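Local coordinates for protein hydroxyglutarate synthase (Oryza sativa, PDB 6W1K) that catalyses the iron(II)-dependent decarboxylation and hydroxylation of 2-oxoadipate to D-2-hydroxyglutarate, a step of plant lysine catabolism, at residues 33-44 / 262-270; 157-168 / 186-194. All blocks are in the same frame, centred on the assembly; numbering follows the deposited sequence.

Contact 1 of 2, residues 33-44 / 262-270; sequences YLSRNPTAKTIL and PRSYIEFAE. With NI (nickel (II) ion), chain E; OOG (2-oxoadipic acid), chain F.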
# COMPACT_ATOMS: atom_id res chain seq x y z
N TYR A 33 -4.48 -2.97 10.66
CA TYR A 33 -3.27 -3.53 10.03
C TYR A 33 -2.30 -4.09 11.06
O TYR A 33 -1.82 -5.22 10.93
CB TYR A 33 -2.62 -2.41 9.23
CG TYR A 33 -1.25 -2.62 8.65
CD1 TYR A 33 -0.18 -1.89 9.15
CD2 TYR A 33 -1.04 -3.45 7.53
CE1 TYR A 33 1.07 -1.99 8.60
CE2 TYR A 33 0.22 -3.58 6.97
CZ TYR A 33 1.26 -2.81 7.51
OH TYR A 33 2.51 -2.87 6.98
N LEU A 34 -1.96 -3.30 12.07
CA LEU A 34 -1.01 -3.79 13.06
C LEU A 34 -1.55 -4.95 13.88
O LEU A 34 -0.79 -5.85 14.27
CB LEU A 34 -0.60 -2.64 13.99
CG LEU A 34 0.14 -1.47 13.34
CD1 LEU A 34 0.41 -0.37 14.34
CD2 LEU A 34 1.44 -1.93 12.77
N SER A 35 -2.86 -4.97 14.16
CA SER A 35 -3.42 -6.07 14.94
C SER A 35 -3.43 -7.39 14.18
O SER A 35 -3.51 -8.46 14.80
CB SER A 35 -4.84 -5.69 15.39
OG SER A 35 -5.76 -5.74 14.33
N ARG A 36 -3.33 -7.37 12.86
CA ARG A 36 -3.37 -8.60 12.08
C ARG A 36 -2.04 -8.97 11.44
O ARG A 36 -1.95 -10.03 10.80
CB ARG A 36 -4.40 -8.50 10.94
CG ARG A 36 -5.86 -8.34 11.32
CD ARG A 36 -6.62 -8.05 9.99
NE ARG A 36 -8.03 -8.29 10.07
CZ ARG A 36 -8.89 -7.86 9.15
NH1 ARG A 36 -8.47 -7.16 8.09
NH2 ARG A 36 -10.16 -8.13 9.32
N ASN A 37 -1.04 -8.12 11.58
CA ASN A 37 0.25 -8.29 10.90
C ASN A 37 1.38 -8.13 11.91
O ASN A 37 2.02 -7.07 11.99
CB ASN A 37 0.37 -7.30 9.74
CG ASN A 37 -0.65 -7.59 8.66
OD1 ASN A 37 -0.40 -8.41 7.78
ND2 ASN A 37 -1.84 -6.98 8.76
N PRO A 38 1.68 -9.20 12.66
CA PRO A 38 2.74 -9.14 13.67
C PRO A 38 4.11 -8.81 13.11
O PRO A 38 4.94 -8.23 13.83
CB PRO A 38 2.74 -10.56 14.27
CG PRO A 38 1.51 -11.20 13.83
CD PRO A 38 1.06 -10.53 12.57
N THR A 39 4.40 -9.19 11.86
CA THR A 39 5.70 -8.88 11.28
C THR A 39 5.87 -7.38 11.08
O THR A 39 6.90 -6.79 11.45
CB THR A 39 5.88 -9.62 9.95
OG1 THR A 39 5.94 -11.04 10.18
CG2 THR A 39 7.15 -9.15 9.23
N ALA A 40 4.86 -6.74 10.50
CA ALA A 40 4.93 -5.30 10.31
C ALA A 40 4.99 -4.58 11.65
O ALA A 40 5.78 -3.65 11.82
CB ALA A 40 3.72 -4.83 9.50
N LYS A 41 4.17 -5.00 12.61
CA LYS A 41 4.17 -4.38 13.92
C LYS A 41 5.54 -4.51 14.58
O LYS A 41 6.03 -3.56 15.20
CB LYS A 41 3.09 -5.00 14.79
CG LYS A 41 2.96 -4.42 16.19
CD LYS A 41 1.85 -5.14 16.95
CE LYS A 41 1.77 -4.67 18.40
NZ LYS A 41 0.90 -5.56 19.25
N THR A 42 6.15 -5.69 14.49
CA THR A 42 7.45 -5.88 15.12
C THR A 42 8.52 -5.02 14.46
O THR A 42 9.34 -4.40 15.15
CB THR A 42 7.87 -7.34 15.08
OG1 THR A 42 6.97 -8.10 15.86
CG2 THR A 42 9.30 -7.51 15.65
N ILE A 43 8.55 -5.01 13.13
CA ILE A 43 9.56 -4.24 12.41
C ILE A 43 9.44 -2.76 12.75
O ILE A 43 10.45 -2.08 12.93
CB ILE A 43 9.44 -4.48 10.90
CG1 ILE A 43 9.99 -5.86 10.55
CG2 ILE A 43 10.25 -3.45 10.10
CD1 ILE A 43 9.74 -6.30 9.11
N LEU A 44 8.21 -2.23 12.82
CA LEU A 44 8.04 -0.82 13.19
C LEU A 44 8.55 -0.55 14.60
O LEU A 44 9.15 0.50 14.88
CB LEU A 44 6.57 -0.43 13.04
CG LEU A 44 6.07 -0.28 11.61
CD1 LEU A 44 4.56 -0.27 11.58
CD2 LEU A 44 6.64 1.00 11.00
N PRO A 262 -3.31 -15.26 3.06
CA PRO A 262 -2.39 -14.13 3.20
C PRO A 262 -3.05 -12.90 3.83
O PRO A 262 -4.20 -12.55 3.53
CB PRO A 262 -1.97 -13.83 1.75
CG PRO A 262 -3.19 -14.23 0.94
CD PRO A 262 -3.74 -15.47 1.66
N ARG A 263 -2.33 -12.28 4.76
CA ARG A 263 -2.69 -10.94 5.23
C ARG A 263 -1.78 -9.94 4.51
O ARG A 263 -1.58 -10.04 3.29
CB ARG A 263 -2.61 -10.87 6.76
CG ARG A 263 -3.67 -11.75 7.48
CD ARG A 263 -5.08 -11.29 7.17
NE ARG A 263 -6.06 -11.71 8.15
CZ ARG A 263 -7.38 -11.59 7.97
NH1 ARG A 263 -7.85 -11.08 6.84
NH2 ARG A 263 -8.21 -11.98 8.92
N SER A 264 -1.25 -8.97 5.23
CA SER A 264 -0.56 -7.84 4.61
C SER A 264 0.93 -7.92 4.89
O SER A 264 1.43 -8.86 5.51
CB SER A 264 -1.16 -6.54 5.13
OG SER A 264 -2.52 -6.46 4.76
N TYR A 265 1.65 -6.93 4.38
CA TYR A 265 3.10 -6.90 4.48
C TYR A 265 3.50 -5.46 4.72
O TYR A 265 2.64 -4.58 4.88
CB TYR A 265 3.76 -7.47 3.23
CG TYR A 265 3.51 -6.72 1.92
CD1 TYR A 265 2.42 -7.02 1.14
CD2 TYR A 265 4.39 -5.75 1.46
CE1 TYR A 265 2.18 -6.39 -0.05
CE2 TYR A 265 4.16 -5.10 0.26
CZ TYR A 265 3.04 -5.43 -0.49
OH TYR A 265 2.77 -4.82 -1.69
N ILE A 266 4.80 -5.21 4.80
CA ILE A 266 5.30 -3.86 4.97
C ILE A 266 6.40 -3.62 3.94
O ILE A 266 7.19 -4.52 3.62
CB ILE A 266 5.79 -3.60 6.42
CG1 ILE A 266 6.20 -2.13 6.59
CG2 ILE A 266 6.96 -4.52 6.82
CD1 ILE A 266 6.37 -1.65 8.07
N GLU A 267 6.45 -2.40 3.41
CA GLU A 267 7.42 -2.03 2.39
C GLU A 267 8.36 -0.96 2.96
O GLU A 267 8.06 -0.29 3.96
CB GLU A 267 6.69 -1.56 1.12
CG GLU A 267 7.58 -1.13 -0.01
CD GLU A 267 6.83 -0.29 -1.04
OE1 GLU A 267 5.71 -0.68 -1.40
OE2 GLU A 267 7.36 0.75 -1.50
N PHE A 268 9.54 -0.88 2.34
CA PHE A 268 10.56 0.12 2.64
C PHE A 268 11.01 0.76 1.33
O PHE A 268 11.25 0.06 0.34
CB PHE A 268 11.74 -0.52 3.39
CG PHE A 268 11.33 -1.69 4.23
CD1 PHE A 268 10.61 -1.51 5.41
CD2 PHE A 268 11.68 -2.98 3.85
CE1 PHE A 268 10.24 -2.61 6.19
CE2 PHE A 268 11.32 -4.08 4.61
CZ PHE A 268 10.59 -3.90 5.78
N ALA A 269 11.08 2.08 1.31
CA ALA A 269 11.35 2.78 0.07
C ALA A 269 12.33 3.91 0.29
O ALA A 269 12.27 4.64 1.29
CB ALA A 269 10.05 3.32 -0.56
N GLU A 270 13.24 4.05 -0.66
CA GLU A 270 14.18 5.17 -0.69
C GLU A 270 13.96 5.94 -1.97
O GLU A 270 13.99 5.37 -3.06
CB GLU A 270 15.64 4.69 -0.62
CG GLU A 270 16.64 5.88 -0.47
CD GLU A 270 18.06 5.47 -0.06
OE1 GLU A 270 18.27 4.29 0.28
OE2 GLU A 270 18.98 6.33 -0.08
NI NI E . 4.05 0.02 -2.03
C2 OOG F . 0.62 -2.67 -4.26
C3 OOG F . 2.00 -3.01 -4.83
C4 OOG F . 2.59 -1.80 -5.56
C6 OOG F . 4.47 -0.04 -4.95
O4 OOG F . 4.80 0.10 -6.15
O3 OOG F . 5.18 0.45 -4.04
C5 OOG F . 3.19 -0.79 -4.59
C1 OOG F . -0.10 -3.92 -3.72
O1 OOG F . -1.26 -3.90 -3.55
O2 OOG F . 0.60 -5.09 -3.42
O5 OOG F . 2.68 -0.58 -3.55

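Contact 2 of 2, residues 157-168 / 186-194; sequences ASTSGELTWEKP and TLVNGYALN. With OOG (2-oxoadipic acid), chain F.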
# COMPACT_ATOMS: atom_id res chain seq x y z
N ALA A 157 -15.48 0.22 6.03
CA ALA A 157 -14.99 -1.16 6.01
C ALA A 157 -13.51 -1.24 6.38
O ALA A 157 -13.09 -2.08 7.18
CB ALA A 157 -15.23 -1.75 4.62
N SER A 158 -12.70 -0.35 5.81
CA SER A 158 -11.26 -0.38 6.06
C SER A 158 -10.94 -0.03 7.50
O SER A 158 -10.07 -0.65 8.11
CB SER A 158 -10.56 0.59 5.11
OG SER A 158 -9.16 0.41 5.18
N THR A 159 -11.63 0.96 8.07
CA THR A 159 -11.32 1.33 9.45
C THR A 159 -11.77 0.28 10.46
O THR A 159 -11.28 0.27 11.59
CB THR A 159 -11.94 2.68 9.83
OG1 THR A 159 -13.36 2.66 9.63
CG2 THR A 159 -11.32 3.79 8.99
N SER A 160 -12.69 -0.58 10.09
CA SER A 160 -13.22 -1.52 11.06
C SER A 160 -12.74 -2.93 10.81
O SER A 160 -13.08 -3.82 11.59
CB SER A 160 -14.76 -1.49 11.02
OG SER A 160 -15.24 -1.93 9.76
N GLY A 161 -12.00 -3.17 9.73
CA GLY A 161 -11.54 -4.52 9.46
C GLY A 161 -12.62 -5.48 8.98
O GLY A 161 -12.46 -6.69 9.14
N GLU A 162 -13.69 -4.99 8.37
CA GLU A 162 -14.79 -5.84 7.94
C GLU A 162 -14.76 -6.02 6.43
O GLU A 162 -14.31 -5.15 5.70
CB GLU A 162 -16.13 -5.24 8.38
CG GLU A 162 -16.27 -5.11 9.89
CD GLU A 162 -16.42 -6.44 10.63
OE1 GLU A 162 -16.72 -7.47 9.98
OE2 GLU A 162 -16.25 -6.43 11.87
N LEU A 163 -15.21 -7.20 5.97
CA LEU A 163 -15.58 -7.41 4.57
C LEU A 163 -17.03 -6.93 4.37
O LEU A 163 -17.86 -7.07 5.27
CB LEU A 163 -15.48 -8.91 4.20
CG LEU A 163 -14.10 -9.55 4.45
CD1 LEU A 163 -14.12 -11.07 4.19
CD2 LEU A 163 -13.06 -8.87 3.59
N THR A 164 -17.33 -6.32 3.21
CA THR A 164 -18.70 -5.87 2.94
C THR A 164 -19.56 -6.97 2.31
O THR A 164 -20.78 -6.97 2.48
CB THR A 164 -18.68 -4.65 2.02
OG1 THR A 164 -18.02 -4.97 0.79
CG2 THR A 164 -17.99 -3.48 2.71
N TRP A 165 -18.93 -7.90 1.61
CA TRP A 165 -19.59 -9.10 1.13
C TRP A 165 -19.63 -10.20 2.19
O TRP A 165 -18.95 -10.15 3.21
CB TRP A 165 -18.89 -9.61 -0.11
CG TRP A 165 -17.40 -9.61 -0.07
CD1 TRP A 165 -16.59 -10.53 0.52
CD2 TRP A 165 -16.55 -8.63 -0.67
NE1 TRP A 165 -15.27 -10.19 0.30
CE2 TRP A 165 -15.22 -9.02 -0.41
CE3 TRP A 165 -16.77 -7.48 -1.42
CZ2 TRP A 165 -14.12 -8.28 -0.88
CZ3 TRP A 165 -15.67 -6.74 -1.88
CH2 TRP A 165 -14.38 -7.14 -1.61
N GLU A 166 -20.42 -11.23 1.91
CA GLU A 166 -20.51 -12.32 2.87
C GLU A 166 -19.17 -13.03 2.96
O GLU A 166 -18.36 -12.98 2.05
CB GLU A 166 -21.60 -13.32 2.47
CG GLU A 166 -21.31 -14.11 1.19
CD GLU A 166 -22.43 -15.11 0.86
OE1 GLU A 166 -23.47 -15.07 1.55
OE2 GLU A 166 -22.27 -15.92 -0.08
N LYS A 167 -18.96 -13.71 4.09
CA LYS A 167 -17.73 -14.47 4.29
C LYS A 167 -17.60 -15.50 3.18
O LYS A 167 -18.58 -16.18 2.87
CB LYS A 167 -17.75 -15.18 5.64
CG LYS A 167 -16.40 -15.41 6.28
CD LYS A 167 -16.52 -16.01 7.70
CE LYS A 167 -15.59 -15.28 8.69
NZ LYS A 167 -14.88 -16.22 9.66
N PRO A 168 -16.44 -15.65 2.57
CA PRO A 168 -16.31 -16.58 1.44
C PRO A 168 -16.28 -18.03 1.87
O PRO A 168 -15.91 -18.36 3.00
CB PRO A 168 -14.97 -16.19 0.81
CG PRO A 168 -14.46 -15.03 1.58
CD PRO A 168 -15.21 -14.88 2.83
N THR A 186 -7.99 -10.24 -2.20
CA THR A 186 -9.04 -9.25 -1.98
C THR A 186 -10.32 -9.89 -1.47
O THR A 186 -11.02 -9.29 -0.65
CB THR A 186 -9.25 -8.48 -3.27
OG1 THR A 186 -7.99 -8.01 -3.73
CG2 THR A 186 -10.12 -7.27 -3.11
N LEU A 187 -10.62 -11.13 -1.88
CA LEU A 187 -11.82 -11.79 -1.39
C LEU A 187 -11.81 -11.89 0.12
O LEU A 187 -12.83 -11.68 0.78
CB LEU A 187 -11.96 -13.19 -2.03
CG LEU A 187 -13.25 -13.90 -1.66
CD1 LEU A 187 -14.43 -13.18 -2.29
CD2 LEU A 187 -13.21 -15.38 -2.13
N VAL A 188 -10.65 -12.21 0.71
CA VAL A 188 -10.59 -12.43 2.14
C VAL A 188 -10.09 -11.21 2.93
O VAL A 188 -10.22 -11.20 4.16
CB VAL A 188 -9.73 -13.67 2.49
CG1 VAL A 188 -10.41 -14.94 1.95
CG2 VAL A 188 -8.34 -13.55 1.92
N ASN A 189 -9.56 -10.19 2.27
CA ASN A 189 -9.07 -9.00 2.97
C ASN A 189 -9.85 -7.73 2.64
O ASN A 189 -9.82 -6.78 3.43
CB ASN A 189 -7.57 -8.74 2.68
CG ASN A 189 -6.64 -9.78 3.32
OD1 ASN A 189 -6.36 -9.73 4.51
ND2 ASN A 189 -6.20 -10.74 2.53
N GLY A 190 -10.49 -7.65 1.48
CA GLY A 190 -11.31 -6.49 1.18
C GLY A 190 -10.47 -5.22 1.15
O GLY A 190 -9.36 -5.19 0.62
N TYR A 191 -11.02 -4.17 1.72
CA TYR A 191 -10.44 -2.84 1.73
C TYR A 191 -9.41 -2.64 2.86
O TYR A 191 -9.05 -1.48 3.15
CB TYR A 191 -11.57 -1.84 1.86
CG TYR A 191 -12.50 -1.76 0.69
CD1 TYR A 191 -12.09 -1.21 -0.51
CD2 TYR A 191 -13.82 -2.22 0.79
CE1 TYR A 191 -12.94 -1.11 -1.58
CE2 TYR A 191 -14.67 -2.12 -0.26
CZ TYR A 191 -14.23 -1.55 -1.44
OH TYR A 191 -15.09 -1.43 -2.51
N ALA A 192 -8.94 -3.71 3.48
CA ALA A 192 -7.91 -3.59 4.50
C ALA A 192 -6.64 -3.03 3.90
O ALA A 192 -6.30 -3.29 2.74
CB ALA A 192 -7.59 -4.95 5.14
N LEU A 193 -5.94 -2.22 4.68
CA LEU A 193 -4.66 -1.70 4.23
C LEU A 193 -3.75 -2.86 3.83
O LEU A 193 -3.51 -3.78 4.63
CB LEU A 193 -4.04 -0.90 5.36
CG LEU A 193 -2.71 -0.27 5.08
CD1 LEU A 193 -2.79 0.86 4.04
CD2 LEU A 193 -2.22 0.25 6.42
N ASN A 194 -3.27 -2.83 2.59
CA ASN A 194 -2.45 -3.93 2.07
C ASN A 194 -0.99 -3.80 2.51
O ASN A 194 -0.31 -4.80 2.78
CB ASN A 194 -2.56 -3.97 0.55
CG ASN A 194 -1.56 -4.89 -0.08
OD1 ASN A 194 -0.48 -4.48 -0.48
ND2 ASN A 194 -1.90 -6.17 -0.15
C2 OOG F . 0.62 -2.67 -4.26
C3 OOG F . 2.00 -3.01 -4.83
C4 OOG F . 2.59 -1.80 -5.56
C6 OOG F . 4.47 -0.04 -4.95
O4 OOG F . 4.80 0.10 -6.15
O3 OOG F . 5.18 0.45 -4.04
C5 OOG F . 3.19 -0.79 -4.59
C1 OOG F . -0.10 -3.92 -3.72
O1 OOG F . -1.26 -3.90 -3.55
O2 OOG F . 0.60 -5.09 -3.42
O5 OOG F . 2.68 -0.58 -3.55
O HOH W 1 -13.51 -4.77 3.17

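Contact 1 of 2, residues 33-44 / 262-270
Y33 and A40 press on I266 where the helices ending and beginning near N37 pack against a strand of the mixed sheet of this glyoxalase-clan enzyme. The example shows how a metal-bearing strand is held from behind: Y265 and E267 leave the strand away from the helices, while I266 points at them. From its root outward, I266 is met atom by atom. CB lies 3.4 Å from Y33 OH and 3.9 Å from A40 CB; CG2 rests against I43 CD1; and CG1, swung anti to the backbone N (chi1 -175°) and still beside Y33 OH, carries CD1 to within 3.8 Å of L44 CG. Y33 OH also donates to Y265 O at 2.7 Å, from above the carbonyl plane.

N37 clasps both sides. Its OD1 accepts S264 N on a lone pair at 2.7 Å, a bent bond (140°), while ND2 gives a straighter one to Y33 O. With an alanine here, S264 N would probably lose this acceptor and Y33 O would keep R36 N as its one donor within 33-44. Beyond, the guanidinium groups of R36 and R263 stack almost flat despite like charge, and N189 takes a bond from R263 NH1. On the strand's other side, Y265 OH donates a hydrogen bond to O2 of 2-oxoadipate. There too, nickel is coordinated by H59, H195 and E267, whose OE1 lies 1.9 Å from the metal.

Contact 2 of 2, residues 157-168 / 186-194
The backbones approach most closely where S158 and A192 bring their CA atoms within 4.9 Å, and again at L163 and G190, where the 186-194 segment leaves its helix through a type II' turn from N189 to A192. A turn of this type wants a glycine with positive phi at its second position, and G190 supplies it; a side chain there would also run into CD2 of L163. That methyl lies against the turn's backbone, 3.5 Å from N189 C, and the other, CD1, rests near L187 O.

The case illustrates how a loop can close off the end of a helix by meeting carbonyls of its last turn. W165 does so edge-on: NE1 donates to L187 O at 2.9 Å in a nearly straight bond (167°) close to the indole plane, and CZ2 of the same edge sits 3.3 Å from T186 O, the acceptor of G190 N. Further along, the P168 ring and the L187 side chain slide past each other in opposite directions, with P168 CB 3.5 Å from L187 CD2, while P168 CG reaches V188 CG1. At the other end, S158 holds OG anti to its own N (chi1 -170°), which lets the hydroxyl donate to Y191 O at 2.8 Å from a tilted direction. A water links the two segments, donating to E162 O and accepting from Y191 N.

Around this seam, helix 134-147 packs on W165 through T146 and on P168 and L187 through Y143. Helix 16-36 meets S158 through M29 and L193 through Y33, and strand 57-65 touches S158 with F62 and N194 with R63, a residue that binds 2-oxoadipate.

Followed from the N terminus, the chain passes 33-44 first, runs through the first strands of the sheet, and then reaches contact 2, whose segments 157-168 and 186-194 close a short, mostly helical excursion. Only later does 262-270 return to 33-44 and complete contact 1, so the small closure lies wholly within the large one. Their centres are about 17 Å apart, yet they meet: S264 OG probably bonds to L193 O at 2.9 Å, and P262 O to N189 ND2. Contact 1 thus joins the N-terminal helices to strand 258-271, contact 2 ties helix 154-160 and the loop after it to the end of helix 181-189 and the turn that follows, and both approach 2-oxoadipate.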